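Local coordinates for protein putative metal-dependent hydrolase (Bacillus subtilis, PDB 6KNS) that probably acts as a dinuclear zinc hydrolase of the metallo-beta-lactamase fold, possibly with activity like that of the endoribonucleases that trim tRNA 3' ends, at residues A[60-65]-A[145-150]; A[65-70]-A[140-145]; A[98-103]-A[117-122]; A[156-161]-A[177-182]. All coordinates share one frame; numbering follows the deposited sequence.

Contact 1. Residues A[60-65]-A[145-150]; sequences AVILSH and YAMRIT. With ZN (zinc ion), chain H.
The two beta sheets of the metallo-beta-lactamase sandwich meet near the zinc site through Ile-62 and Ser-64 of residues 60-65, which touch Met-147 and Tyr-145 of strand 145-150. Ile-62 and Met-147 reach toward each other tip to tip: CG1 of Ile-62 lies 3.7 Å from the CE methyl of Met-147, while CG2 of Ile-62 rests 3.9 Å from the sulfur SD of Met-147. The methionine chain stays extended through SD (chi3 -162°), which brings CE of Met-147 to 3.5 Å from CA of Ser-64. Val-39 of strand 35-39 touches both Ile-62 and Met-147, with Phe-135 against the former and Ile-133 against the latter. In this alpha-beta/beta-alpha architecture, strand 60-62 belongs to one sheet and strand 145-150 to the other, and the chain leaving strand 60-62 leads directly into the metal-binding HxHxDH sequence that starts at His-65. At that point the packing turns polar. Tyr-145 N donates to Ser-64 O over 3.0 Å at an N-H...O angle of 160°, approaching somewhat tilted from the carbonyl plane, and the same oxygen sits at the edge of the tyrosine ring. On the side chain of Ser-64, OG accepts a hydrogen bond of 2.9 Å from His-65 ND1, lying almost in the imidazole plane. This second-shell bond and the zinc together fix the rotation of the His-65 imidazole, whose NE2 coordinates one zinc ion at 2.3 Å.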
loop_
_atom_site.group_PDB
_atom_site.type_symbol
_atom_site.label_atom_id
_atom_site.label_comp_id
_atom_site.label_asym_id
_atom_site.label_seq_id
_atom_site.Cartn_x
_atom_site.Cartn_y
_atom_site.Cartn_z
ATOM N N ALA A 60 13.910 5.663 -11.199
ATOM C CA ALA A 60 12.755 6.453 -11.604
ATOM C C ALA A 60 11.501 5.641 -11.466
ATOM O O ALA A 60 11.553 4.426 -11.423
ATOM C CB ALA A 60 12.925 6.957 -13.059
ATOM N N VAL A 61 10.388 6.345 -11.348
ATOM C CA VAL A 61 9.067 5.772 -11.328
ATOM C C VAL A 61 8.276 6.459 -12.442
ATOM O O VAL A 61 8.488 7.631 -12.710
ATOM C CB VAL A 61 8.377 6.029 -9.994
ATOM C CG1 VAL A 61 6.935 5.479 -9.999
ATOM C CG2 VAL A 61 9.191 5.423 -8.834
ATOM N N ILE A 62 7.369 5.721 -13.079
ATOM C CA ILE A 62 6.401 6.312 -14.013
ATOM C C ILE A 62 5.035 5.699 -13.750
ATOM O O ILE A 62 4.936 4.479 -13.500
ATOM C CB ILE A 62 6.819 6.145 -15.506
ATOM C CG1 ILE A 62 5.799 6.800 -16.437
ATOM C CG2 ILE A 62 6.913 4.683 -15.910
ATOM C CD1 ILE A 62 6.403 7.080 -17.836
ATOM N N LEU A 63 4.023 6.559 -13.784
ATOM C CA LEU A 63 2.657 6.258 -13.419
ATOM C C LEU A 63 1.703 6.396 -14.612
ATOM O O LEU A 63 1.656 7.430 -15.249
ATOM C CB LEU A 63 2.210 7.245 -12.348
ATOM C CG LEU A 63 3.054 7.209 -11.079
ATOM C CD1 LEU A 63 2.495 8.258 -10.097
ATOM C CD2 LEU A 63 3.079 5.778 -10.431
ATOM N N SER A 64 0.977 5.321 -14.937
ATOM C CA SER A 64 0.069 5.338 -16.086
ATOM C C SER A 64 -1.149 6.240 -15.798
ATOM O O SER A 64 -1.651 6.911 -16.704
ATOM C CB SER A 64 -0.450 3.937 -16.394
ATOM O OG SER A 64 -1.072 3.382 -15.235
ATOM N N HIS A 65 -1.617 6.219 -14.556
ATOM C CA HIS A 65 -2.768 6.990 -14.141
ATOM C C HIS A 65 -2.896 6.993 -12.624
ATOM O O HIS A 65 -2.120 6.310 -11.935
ATOM C CB HIS A 65 -4.049 6.500 -14.811
ATOM C CG HIS A 65 -4.555 5.149 -14.374
ATOM N ND1 HIS A 65 -3.846 3.978 -14.557
ATOM C CD2 HIS A 65 -5.768 4.782 -13.881
ATOM C CE1 HIS A 65 -4.599 2.959 -14.163
ATOM N NE2 HIS A 65 -5.766 3.420 -13.745
ATOM N N TYR A 145 -2.558 6.558 -19.541
ATOM C CA TYR A 145 -1.711 6.340 -20.731
ATOM C C TYR A 145 -1.047 4.981 -20.734
ATOM O O TYR A 145 -0.397 4.607 -19.767
ATOM C CB TYR A 145 -0.632 7.436 -20.888
ATOM C CG TYR A 145 -1.231 8.758 -21.173
ATOM C CD1 TYR A 145 -1.421 9.201 -22.477
ATOM C CD2 TYR A 145 -1.685 9.543 -20.139
ATOM C CE1 TYR A 145 -2.033 10.441 -22.737
ATOM C CE2 TYR A 145 -2.282 10.767 -20.377
ATOM C CZ TYR A 145 -2.444 11.219 -21.666
ATOM O OH TYR A 145 -3.056 12.433 -21.848
ATOM N N ALA A 146 -1.185 4.278 -21.871
ATOM C CA ALA A 146 -0.422 3.073 -22.145
ATOM C C ALA A 146 0.989 3.486 -22.492
ATOM O O ALA A 146 1.207 4.646 -22.842
ATOM C CB ALA A 146 -1.042 2.281 -23.270
ATOM N N MET A 147 1.942 2.565 -22.366
ATOM C CA MET A 147 3.344 2.884 -22.596
ATOM C C MET A 147 4.037 1.857 -23.475
ATOM O O MET A 147 3.799 0.660 -23.355
ATOM C CB MET A 147 4.096 2.961 -21.285
ATOM C CG MET A 147 3.533 3.966 -20.314
ATOM S SD MET A 147 4.289 3.778 -18.691
ATOM C CE MET A 147 3.044 4.679 -17.767
ATOM N N ARG A 148 4.889 2.348 -24.374
ATOM C CA ARG A 148 5.746 1.503 -25.197
ATOM C C ARG A 148 7.171 1.801 -24.753
ATOM O O ARG A 148 7.627 2.950 -24.857
ATOM C CB ARG A 148 5.575 1.837 -26.664
ATOM C CG ARG A 148 6.600 1.118 -27.534
ATOM C CD ARG A 148 6.654 1.574 -28.983
ATOM N NE ARG A 148 5.897 0.674 -29.811
ATOM C CZ ARG A 148 6.375 -0.225 -30.663
ATOM N NH1 ARG A 148 7.660 -0.361 -30.914
ATOM N NH2 ARG A 148 5.513 -0.997 -31.280
ATOM N N ILE A 149 7.866 0.781 -24.248
ATOM C CA ILE A 149 9.178 0.964 -23.635
ATOM C C ILE A 149 10.228 0.177 -24.392
ATOM O O ILE A 149 10.149 -1.042 -24.485
ATOM C CB ILE A 149 9.163 0.569 -22.146
ATOM C CG1 ILE A 149 8.087 1.385 -21.401
ATOM C CG2 ILE A 149 10.524 0.836 -21.522
ATOM C CD1 ILE A 149 7.874 1.020 -19.944
ATOM N N THR A 150 11.204 0.880 -24.961
ATOM C CA THR A 150 12.266 0.217 -25.672
ATOM C C THR A 150 13.627 0.627 -25.151
ATOM O O THR A 150 13.783 1.681 -24.570
ATOM C CB THR A 150 12.184 0.462 -27.202
ATOM O OG1 THR A 150 13.180 -0.342 -27.851
ATOM C CG2 THR A 150 12.363 1.962 -27.589
HETATM ZN ZN ZN H . -7.703 2.285 -13.471
#

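Contact 2. Residues A[65-70]-A[140-145]; sequences HYHHDH and HPVTCY. With ZN (zinc ion), chain H; ZN (zinc ion), chain G.
The chain at His-65 passes close to the loop 140-145, with CA of His-65 4.7 Å from CA of Cys-144, and a water joins the two backbones by accepting from Tyr-66 N at 3.0 Å and donating to Thr-143 O at 2.7 Å. Their side chains converge on a zinc ion. His-67 ND1 binds it at 2.1 Å and His-140 NE2 at 2.3 Å, with NE2 of His-65 as the third nitrogen; Asp-161 completes the site. His-65 and His-67 are the first two histidines of the family's HxHxDH motif, whose Asp-69 OD2 and His-70 NE2 (2.2 Å from the metal) serve the second zinc ion, while His-140 comes from the loop. Around the first zinc, the rings are turned steeply against one another: the edge of His-140 is directed at the face of His-65 in an offset T-shaped pair with planes at 89°, whereas His-67 and His-140 meet rim to rim. Packing holds the imidazoles from the loop side. Val-142 places CG2 over the centre of the His-67 ring, 3.7 Å from its centroid, in a CH-pi contact, and the same methyl touches the edge of His-65. SG of Cys-144, carried anti to its own backbone nitrogen (chi1 177°), lies over one face of His-65, 3.7 Å from the ring centroid. His-140 ND1 is hydrogen-bonded to Gly-194 O. The loop connects strand 131-137 to strand 145-150, while residues 65-67 lead into the short, weakly bonded helix 68-71, where His-68 meets Phe-79 of the second subunit.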
loop_
_atom_site.group_PDB
_atom_site.type_symbol
_atom_site.label_atom_id
_atom_site.label_comp_id
_atom_site.label_asym_id
_atom_site.label_seq_id
_atom_site.Cartn_x
_atom_site.Cartn_y
_atom_site.Cartn_z
ATOM N N HIS A 65 -1.617 6.219 -14.556
ATOM C CA HIS A 65 -2.768 6.990 -14.141
ATOM C C HIS A 65 -2.896 6.993 -12.624
ATOM O O HIS A 65 -2.120 6.310 -11.935
ATOM C CB HIS A 65 -4.049 6.500 -14.811
ATOM C CG HIS A 65 -4.555 5.149 -14.374
ATOM N ND1 HIS A 65 -3.846 3.978 -14.557
ATOM C CD2 HIS A 65 -5.768 4.782 -13.881
ATOM C CE1 HIS A 65 -4.599 2.959 -14.163
ATOM N NE2 HIS A 65 -5.766 3.420 -13.745
ATOM N N TYR A 66 -3.847 7.758 -12.101
ATOM C CA TYR A 66 -3.884 8.014 -10.679
ATOM C C TYR A 66 -4.976 7.295 -9.889
ATOM O O TYR A 66 -5.298 7.685 -8.768
ATOM C CB TYR A 66 -3.986 9.521 -10.457
ATOM C CG TYR A 66 -2.807 10.324 -11.053
ATOM C CD1 TYR A 66 -1.568 10.289 -10.447
ATOM C CD2 TYR A 66 -2.952 11.108 -12.164
ATOM C CE1 TYR A 66 -0.506 11.005 -10.924
ATOM C CE2 TYR A 66 -1.855 11.867 -12.671
ATOM C CZ TYR A 66 -0.638 11.781 -12.047
ATOM O OH TYR A 66 0.474 12.488 -12.443
ATOM N N HIS A 67 -5.478 6.196 -10.417
ATOM C CA HIS A 67 -6.357 5.299 -9.649
ATOM C C HIS A 67 -5.534 4.693 -8.493
ATOM O O HIS A 67 -4.347 4.402 -8.668
ATOM C CB HIS A 67 -6.893 4.179 -10.557
ATOM C CG HIS A 67 -8.198 4.476 -11.222
ATOM N ND1 HIS A 67 -8.665 3.751 -12.306
ATOM C CD2 HIS A 67 -9.181 5.364 -10.911
ATOM C CE1 HIS A 67 -9.865 4.204 -12.652
ATOM N NE2 HIS A 67 -10.198 5.185 -11.823
ATOM N N HIS A 68 -6.178 4.488 -7.337
ATOM C CA HIS A 68 -5.524 3.996 -6.109
ATOM C C HIS A 68 -4.671 2.764 -6.301
ATOM O O HIS A 68 -3.555 2.650 -5.776
ATOM C CB HIS A 68 -6.567 3.639 -5.054
ATOM C CG HIS A 68 -7.391 4.784 -4.616
ATOM N ND1 HIS A 68 -6.851 5.951 -4.105
ATOM C CD2 HIS A 68 -8.741 4.952 -4.622
ATOM C CE1 HIS A 68 -7.845 6.775 -3.791
ATOM N NE2 HIS A 68 -8.990 6.194 -4.107
ATOM N N ASP A 69 -5.186 1.818 -7.063
ATOM C CA ASP A 69 -4.436 0.579 -7.315
ATOM C C ASP A 69 -3.171 0.723 -8.177
ATOM O O ASP A 69 -2.420 -0.250 -8.335
ATOM C CB ASP A 69 -5.363 -0.523 -7.831
ATOM C CG ASP A 69 -6.005 -0.170 -9.160
ATOM O OD1 ASP A 69 -6.491 0.955 -9.275
ATOM O OD2 ASP A 69 -6.030 -1.024 -10.061
ATOM N N HIS A 70 -2.885 1.934 -8.652
ATOM C CA HIS A 70 -1.632 2.226 -9.357
ATOM C C HIS A 70 -0.703 3.226 -8.645
ATOM O O HIS A 70 0.423 3.426 -9.094
ATOM C CB HIS A 70 -1.965 2.738 -10.767
ATOM C CG HIS A 70 -2.687 1.713 -11.583
ATOM N ND1 HIS A 70 -2.094 1.025 -12.620
ATOM C CD2 HIS A 70 -3.924 1.192 -11.432
ATOM C CE1 HIS A 70 -2.963 0.137 -13.085
ATOM N NE2 HIS A 70 -4.091 0.238 -12.392
ATOM N N HIS A 140 -10.644 4.962 -20.494
ATOM C CA HIS A 140 -10.716 4.606 -19.081
ATOM C C HIS A 140 -11.464 5.715 -18.314
ATOM O O HIS A 140 -11.536 6.832 -18.784
ATOM C CB HIS A 140 -9.290 4.423 -18.562
ATOM C CG HIS A 140 -9.201 3.593 -17.338
ATOM N ND1 HIS A 140 -9.749 2.334 -17.267
ATOM C CD2 HIS A 140 -8.644 3.836 -16.124
ATOM C CE1 HIS A 140 -9.527 1.831 -16.066
ATOM N NE2 HIS A 140 -8.861 2.721 -15.357
ATOM N N PRO A 141 -12.082 5.399 -17.165
ATOM C CA PRO A 141 -12.848 6.475 -16.532
ATOM C C PRO A 141 -12.038 7.642 -15.988
ATOM O O PRO A 141 -12.638 8.606 -15.599
ATOM C CB PRO A 141 -13.592 5.774 -15.370
ATOM C CG PRO A 141 -13.361 4.319 -15.530
ATOM C CD PRO A 141 -12.282 4.093 -16.524
ATOM N N VAL A 142 -10.711 7.522 -15.845
ATOM C CA VAL A 142 -9.831 8.671 -15.617
ATOM C C VAL A 142 -8.772 8.660 -16.700
ATOM O O VAL A 142 -8.554 7.645 -17.357
ATOM C CB VAL A 142 -9.148 8.683 -14.220
ATOM C CG1 VAL A 142 -10.191 8.844 -13.078
ATOM C CG2 VAL A 142 -8.238 7.446 -13.997
ATOM N N THR A 143 -8.118 9.795 -16.901
ATOM C CA THR A 143 -7.041 9.922 -17.853
ATOM C C THR A 143 -5.991 8.859 -17.583
ATOM O O THR A 143 -5.546 8.666 -16.442
ATOM C CB THR A 143 -6.394 11.317 -17.742
ATOM O OG1 THR A 143 -7.410 12.281 -17.932
ATOM C CG2 THR A 143 -5.321 11.542 -18.780
ATOM N N CYS A 144 -5.621 8.130 -18.617
ATOM C CA CYS A 144 -4.671 7.055 -18.409
ATOM C C CYS A 144 -3.862 6.884 -19.676
ATOM O O CYS A 144 -4.405 7.102 -20.769
ATOM C CB CYS A 144 -5.413 5.762 -17.986
ATOM S SG CYS A 144 -4.330 4.367 -17.784
ATOM N N TYR A 145 -2.558 6.558 -19.541
ATOM C CA TYR A 145 -1.711 6.340 -20.731
ATOM C C TYR A 145 -1.047 4.981 -20.734
ATOM O O TYR A 145 -0.397 4.607 -19.767
ATOM C CB TYR A 145 -0.632 7.436 -20.888
ATOM C CG TYR A 145 -1.231 8.758 -21.173
ATOM C CD1 TYR A 145 -1.421 9.201 -22.477
ATOM C CD2 TYR A 145 -1.685 9.543 -20.139
ATOM C CE1 TYR A 145 -2.033 10.441 -22.737
ATOM C CE2 TYR A 145 -2.282 10.767 -20.377
ATOM C CZ TYR A 145 -2.444 11.219 -21.666
ATOM O OH TYR A 145 -3.056 12.433 -21.848
HETATM ZN ZN ZN H . -7.703 2.285 -13.471
HETATM ZN ZN ZN G . -6.194 -0.315 -12.481
HETATM O O HOH W 1 -5.444 9.521 -13.861
#

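Contact 3. Residues A[98-103]-A[117-122]; sequences GHDADI and GIAFQP
The Phe-120 ring has His-99 N over one face, 3.6 Å above the plane and displaced toward the rim, and its CE2 atom lies 3.5 Å from the carbonyl carbon C of Gly-98. The ring is thus laid against the peptide between Gly-98 and His-99, a position it gains because CG is set between the backbone N and the carbonyl carbon (chi1 59°). It also stacks with Phe-135 of the other sheet. At the edge of the His-99 imidazole, in its plane, Ala-101 N makes a weak hydrogen bond of 3.1 Å to ND1 of His-99. Behind these groups, Gly-98 and Ala-119 form a parallel beta bridge between strand 94-98 and the outermost strand 115-119. Gly-98 N donates to Ile-118 O at 3.1 Å, and Phe-120 N donates to Gly-98 O at 3.0 Å from above the carbonyl plane. The methyl CB of the bridge residue Ala-119 touches Asp-100 OD2 at 3.6 Å. As the two chains separate, a water accepts from Asp-100 N and donates to Phe-120 O, 2.7 Å away. The N and O of Gly-98 are thus both paired directly, and the next groups, Asp-100 N and Phe-120 O, are joined through the water.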
loop_
_atom_site.group_PDB
_atom_site.type_symbol
_atom_site.label_atom_id
_atom_site.label_comp_id
_atom_site.label_asym_id
_atom_site.label_seq_id
_atom_site.Cartn_x
_atom_site.Cartn_y
_atom_site.Cartn_z
ATOM N N GLY A 98 4.577 11.429 -14.374
ATOM C CA GLY A 98 3.127 11.213 -14.425
ATOM C C GLY A 98 2.489 12.213 -15.355
ATOM O O GLY A 98 3.126 13.163 -15.754
ATOM N N HIS A 99 1.225 12.020 -15.720
ATOM C CA HIS A 99 0.598 12.991 -16.627
ATOM C C HIS A 99 0.100 14.132 -15.776
ATOM O O HIS A 99 -0.073 13.964 -14.583
ATOM C CB HIS A 99 -0.532 12.350 -17.454
ATOM C CG HIS A 99 -1.769 12.050 -16.681
ATOM N ND1 HIS A 99 -2.699 13.019 -16.395
ATOM C CD2 HIS A 99 -2.269 10.884 -16.196
ATOM C CE1 HIS A 99 -3.701 12.469 -15.726
ATOM N NE2 HIS A 99 -3.469 11.174 -15.600
ATOM N N ASP A 100 -0.092 15.296 -16.374
ATOM C CA ASP A 100 -0.587 16.434 -15.619
ATOM C C ASP A 100 -1.981 16.961 -16.075
ATOM O O ASP A 100 -2.356 18.083 -15.748
ATOM C CB ASP A 100 0.470 17.526 -15.570
ATOM C CG ASP A 100 0.640 18.238 -16.895
ATOM O OD1 ASP A 100 0.008 17.828 -17.895
ATOM O OD2 ASP A 100 1.397 19.226 -16.907
ATOM N N ALA A 101 -2.763 16.124 -16.762
ATOM C CA ALA A 101 -4.205 16.419 -17.000
ATOM C C ALA A 101 -4.929 16.476 -15.624
ATOM O O ALA A 101 -5.896 17.197 -15.463
ATOM C CB ALA A 101 -4.858 15.353 -17.913
ATOM N N ASP A 102 -4.455 15.718 -14.642
ATOM C CA ASP A 102 -5.001 15.820 -13.288
ATOM C C ASP A 102 -3.966 16.511 -12.377
ATOM O O ASP A 102 -3.078 15.864 -11.847
ATOM C CB ASP A 102 -5.389 14.436 -12.773
ATOM C CG ASP A 102 -6.099 14.487 -11.432
ATOM O OD1 ASP A 102 -5.955 15.493 -10.686
ATOM O OD2 ASP A 102 -6.831 13.501 -11.122
ATOM N N ILE A 103 -4.101 17.833 -12.235
ATOM C CA ILE A 103 -3.111 18.683 -11.599
ATOM C C ILE A 103 -2.955 18.364 -10.106
ATOM O O ILE A 103 -1.832 18.286 -9.604
ATOM C CB ILE A 103 -3.420 20.176 -11.818
ATOM C CG1 ILE A 103 -3.052 20.571 -13.258
ATOM C CG2 ILE A 103 -2.594 21.074 -10.898
ATOM C CD1 ILE A 103 -1.510 20.541 -13.550
ATOM N N GLY A 117 8.106 15.329 -9.022
ATOM C CA GLY A 117 7.172 15.024 -10.092
ATOM C C GLY A 117 7.614 15.669 -11.390
ATOM O O GLY A 117 8.006 16.814 -11.413
ATOM N N ILE A 118 7.615 14.905 -12.467
ATOM C CA ILE A 118 7.922 15.446 -13.785
ATOM C C ILE A 118 6.806 15.001 -14.695
ATOM O O ILE A 118 6.522 13.801 -14.765
ATOM C CB ILE A 118 9.284 14.946 -14.323
ATOM C CG1 ILE A 118 10.406 15.243 -13.309
ATOM C CG2 ILE A 118 9.592 15.562 -15.737
ATOM C CD1 ILE A 118 11.878 14.803 -13.805
ATOM N N ALA A 119 6.143 15.969 -15.350
ATOM C CA ALA A 119 5.012 15.689 -16.220
ATOM C C ALA A 119 5.537 15.079 -17.503
ATOM O O ALA A 119 6.343 15.703 -18.182
ATOM C CB ALA A 119 4.253 16.990 -16.553
ATOM N N PHE A 120 5.072 13.894 -17.881
ATOM C CA PHE A 120 5.401 13.427 -19.230
ATOM C C PHE A 120 4.451 14.064 -20.191
ATOM O O PHE A 120 3.354 14.455 -19.801
ATOM C CB PHE A 120 5.486 11.910 -19.393
ATOM C CG PHE A 120 4.228 11.116 -19.056
ATOM C CD1 PHE A 120 3.184 11.009 -19.953
ATOM C CD2 PHE A 120 4.172 10.358 -17.907
ATOM C CE1 PHE A 120 2.057 10.204 -19.681
ATOM C CE2 PHE A 120 3.059 9.565 -17.609
ATOM C CZ PHE A 120 1.997 9.494 -18.523
ATOM N N GLN A 121 4.893 14.211 -21.427
ATOM C CA GLN A 121 4.068 14.774 -22.456
ATOM C C GLN A 121 3.687 13.622 -23.387
ATOM O O GLN A 121 4.558 12.966 -23.951
ATOM C CB GLN A 121 4.831 15.882 -23.208
ATOM C CG GLN A 121 5.230 17.105 -22.334
ATOM C CD GLN A 121 4.081 17.594 -21.392
ATOM O OE1 GLN A 121 2.886 17.531 -21.743
ATOM N NE2 GLN A 121 4.453 18.061 -20.191
ATOM N N PRO A 122 2.387 13.369 -23.537
ATOM C CA PRO A 122 1.907 12.188 -24.237
ATOM C C PRO A 122 2.258 12.126 -25.723
ATOM O O PRO A 122 2.285 11.043 -26.269
ATOM C CB PRO A 122 0.382 12.249 -24.070
ATOM C CG PRO A 122 0.066 13.519 -23.508
ATOM C CD PRO A 122 1.297 14.111 -22.891
HETATM O O HOH W 2 0.795 15.152 -19.197
#

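Contact 4. Residues A[156-161]-A[177-182]; sequences VVYTAD and LLISEC. With ZN (zinc ion), chain H; ZN (zinc ion), chain G.
Asp-161, in the loop just past strand 155-158, and Glu-181, at the end of strand 177-181, meet at the C-terminal end of a beta-alpha-beta unit formed by these two parallel strands and helix 168-171. OD2 of Asp-161 bridges the two zinc ions, standing 2.4 Å from the one that is also bound by His-65, His-67 and His-140. Against the backbone of this ligand rests the glutamate, with OE2 of Glu-181 3.3 Å from CA of Asp-161. The glutamate chain is bent at chi2, and its carboxylate is held by several donors: OE2 takes hydrogen bonds from Ser-162 N and His-195 ND1, and OE1 from Met-196 N, which would offset its closeness to the aspartate. One step further out, Thr-159 links the two segments. Its OG1, turned by a chi1 of 64° into the space flanked by its own N and C, accepts from Glu-181 N at 3.0 Å and donates to Ala-160 O at 2.7 Å, tying the ligand loop to the neighbouring strand. Regular parallel pairing continues from there, with Thr-159 N bonded to Ile-179 O, Ile-179 N to Val-157 O, and Val-157 N to Leu-177 O. Val-156, Tyr-158, Leu-177 and Ile-179 project from one face of the sheet; Tyr-158 OH reaches Asp-40. On the face of Val-157 and Leu-178, CG1 of Val-157 packs 3.6 Å from CD1 of Leu-178.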
loop_
_atom_site.group_PDB
_atom_site.type_symbol
_atom_site.label_atom_id
_atom_site.label_comp_id
_atom_site.label_asym_id
_atom_site.label_seq_id
_atom_site.Cartn_x
_atom_site.Cartn_y
_atom_site.Cartn_z
ATOM N N VAL A 156 8.810 -3.448 -24.978
ATOM C CA VAL A 156 7.693 -3.938 -24.206
ATOM C C VAL A 156 6.554 -2.924 -24.247
ATOM O O VAL A 156 6.777 -1.741 -24.054
ATOM C CB VAL A 156 8.117 -4.216 -22.729
ATOM C CG1 VAL A 156 6.957 -4.678 -21.902
ATOM C CG2 VAL A 156 9.261 -5.263 -22.686
ATOM N N VAL A 157 5.328 -3.394 -24.457
ATOM C CA VAL A 157 4.157 -2.533 -24.440
ATOM C C VAL A 157 3.330 -2.918 -23.229
ATOM O O VAL A 157 3.071 -4.104 -22.987
ATOM C CB VAL A 157 3.323 -2.657 -25.745
ATOM C CG1 VAL A 157 1.986 -1.920 -25.617
ATOM C CG2 VAL A 157 4.108 -2.120 -26.947
ATOM N N TYR A 158 2.945 -1.901 -22.468
ATOM C CA TYR A 158 2.080 -2.004 -21.300
ATOM C C TYR A 158 0.815 -1.227 -21.616
ATOM O O TYR A 158 0.888 -0.040 -21.886
ATOM C CB TYR A 158 2.782 -1.356 -20.105
ATOM C CG TYR A 158 1.997 -1.239 -18.844
ATOM C CD1 TYR A 158 1.285 -2.326 -18.335
ATOM C CD2 TYR A 158 1.988 -0.037 -18.110
ATOM C CE1 TYR A 158 0.575 -2.227 -17.111
ATOM C CE2 TYR A 158 1.291 0.078 -16.897
ATOM C CZ TYR A 158 0.594 -1.016 -16.402
ATOM O OH TYR A 158 -0.091 -0.918 -15.217
ATOM N N THR A 159 -0.331 -1.889 -21.619
ATOM C CA THR A 159 -1.593 -1.233 -21.936
ATOM C C THR A 159 -2.080 -0.308 -20.820
ATOM O O THR A 159 -3.025 0.450 -21.026
ATOM C CB THR A 159 -2.748 -2.256 -22.160
ATOM O OG1 THR A 159 -2.995 -2.966 -20.932
ATOM C CG2 THR A 159 -2.427 -3.244 -23.268
ATOM N N ALA A 160 -1.487 -0.377 -19.627
ATOM C CA ALA A 160 -2.125 0.198 -18.468
ATOM C C ALA A 160 -3.581 -0.306 -18.466
ATOM O O ALA A 160 -3.847 -1.463 -18.851
ATOM C CB ALA A 160 -2.031 1.727 -18.470
ATOM N N ASP A 161 -4.513 0.536 -18.037
ATOM C CA ASP A 161 -5.918 0.166 -17.989
ATOM C C ASP A 161 -6.646 0.742 -19.162
ATOM O O ASP A 161 -6.528 1.936 -19.428
ATOM C CB ASP A 161 -6.576 0.760 -16.767
ATOM C CG ASP A 161 -6.132 0.104 -15.475
ATOM O OD1 ASP A 161 -5.122 -0.646 -15.411
ATOM O OD2 ASP A 161 -6.863 0.343 -14.530
ATOM N N LEU A 177 7.009 -8.120 -26.086
ATOM C CA LEU A 177 6.133 -8.526 -24.972
ATOM C C LEU A 177 5.035 -7.494 -24.893
ATOM O O LEU A 177 5.306 -6.297 -24.846
ATOM C CB LEU A 177 6.890 -8.589 -23.633
ATOM C CG LEU A 177 6.079 -8.844 -22.353
ATOM C CD1 LEU A 177 5.462 -10.204 -22.370
ATOM C CD2 LEU A 177 6.926 -8.692 -21.102
ATOM N N LEU A 178 3.800 -7.958 -24.955
ATOM C CA LEU A 178 2.657 -7.116 -24.702
ATOM C C LEU A 178 2.126 -7.498 -23.335
ATOM O O LEU A 178 1.627 -8.612 -23.170
ATOM C CB LEU A 178 1.557 -7.359 -25.732
ATOM C CG LEU A 178 0.228 -6.638 -25.490
ATOM C CD1 LEU A 178 0.424 -5.121 -25.446
ATOM C CD2 LEU A 178 -0.775 -7.010 -26.582
ATOM N N ILE A 179 2.206 -6.558 -22.404
ATOM C CA ILE A 179 1.554 -6.671 -21.123
ATOM C C ILE A 179 0.179 -5.964 -21.191
ATOM O O ILE A 179 0.101 -4.748 -21.257
ATOM C CB ILE A 179 2.401 -6.086 -20.011
ATOM C CG1 ILE A 179 3.825 -6.683 -20.060
ATOM C CG2 ILE A 179 1.691 -6.355 -18.672
ATOM C CD1 ILE A 179 4.811 -6.057 -19.016
ATOM N N SER A 180 -0.891 -6.764 -21.180
ATOM C CA SER A 180 -2.233 -6.287 -21.332
ATOM C C SER A 180 -3.018 -6.557 -20.092
ATOM O O SER A 180 -2.991 -7.653 -19.549
ATOM C CB SER A 180 -2.957 -6.990 -22.476
ATOM O OG SER A 180 -4.252 -6.437 -22.628
ATOM N N GLU A 181 -3.737 -5.535 -19.666
ATOM C CA GLU A 181 -4.735 -5.687 -18.658
ATOM C C GLU A 181 -5.734 -6.737 -19.179
ATOM O O GLU A 181 -5.917 -6.907 -20.396
ATOM C CB GLU A 181 -5.372 -4.327 -18.336
ATOM C CG GLU A 181 -6.442 -3.805 -19.282
ATOM C CD GLU A 181 -7.764 -3.601 -18.537
ATOM O OE1 GLU A 181 -8.547 -4.583 -18.405
ATOM O OE2 GLU A 181 -7.986 -2.464 -18.050
ATOM N N CYS A 182 -6.323 -7.472 -18.254
ATOM C CA CYS A 182 -7.291 -8.470 -18.598
ATOM C C CYS A 182 -8.201 -8.697 -17.415
ATOM O O CYS A 182 -8.215 -9.762 -16.845
ATOM C CB CYS A 182 -6.534 -9.739 -18.977
ATOM S SG CYS A 182 -7.533 -11.041 -19.668
HETATM ZN ZN ZN H . -7.703 2.285 -13.471
HETATM ZN ZN ZN G . -6.194 -0.315 -12.481
#

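Along the chain, contact 3 is nested inside the loop closed by contact 2, itself nested inside that of contact 1; contact 4 follows. Contacts 1, 2 and 4 have centres about 10 to 14 Å apart, while contacts 3 and 4 lie about 20 Å apart without touching. Contact 3 joins the outermost strand 115-119 of the first sheet to its neighbour 94-98, contact 4 belongs to the second, and contact 1 spans the two, its strand 145-150 pairing with strand 155-158. Contact 2 continues from contact 1 through His-65 and Tyr-145. Loops and a short helix that follow strands of both sheets bring ligands from contacts 1, 2 and 4 to one dinuclear zinc centre, which His-217 completes.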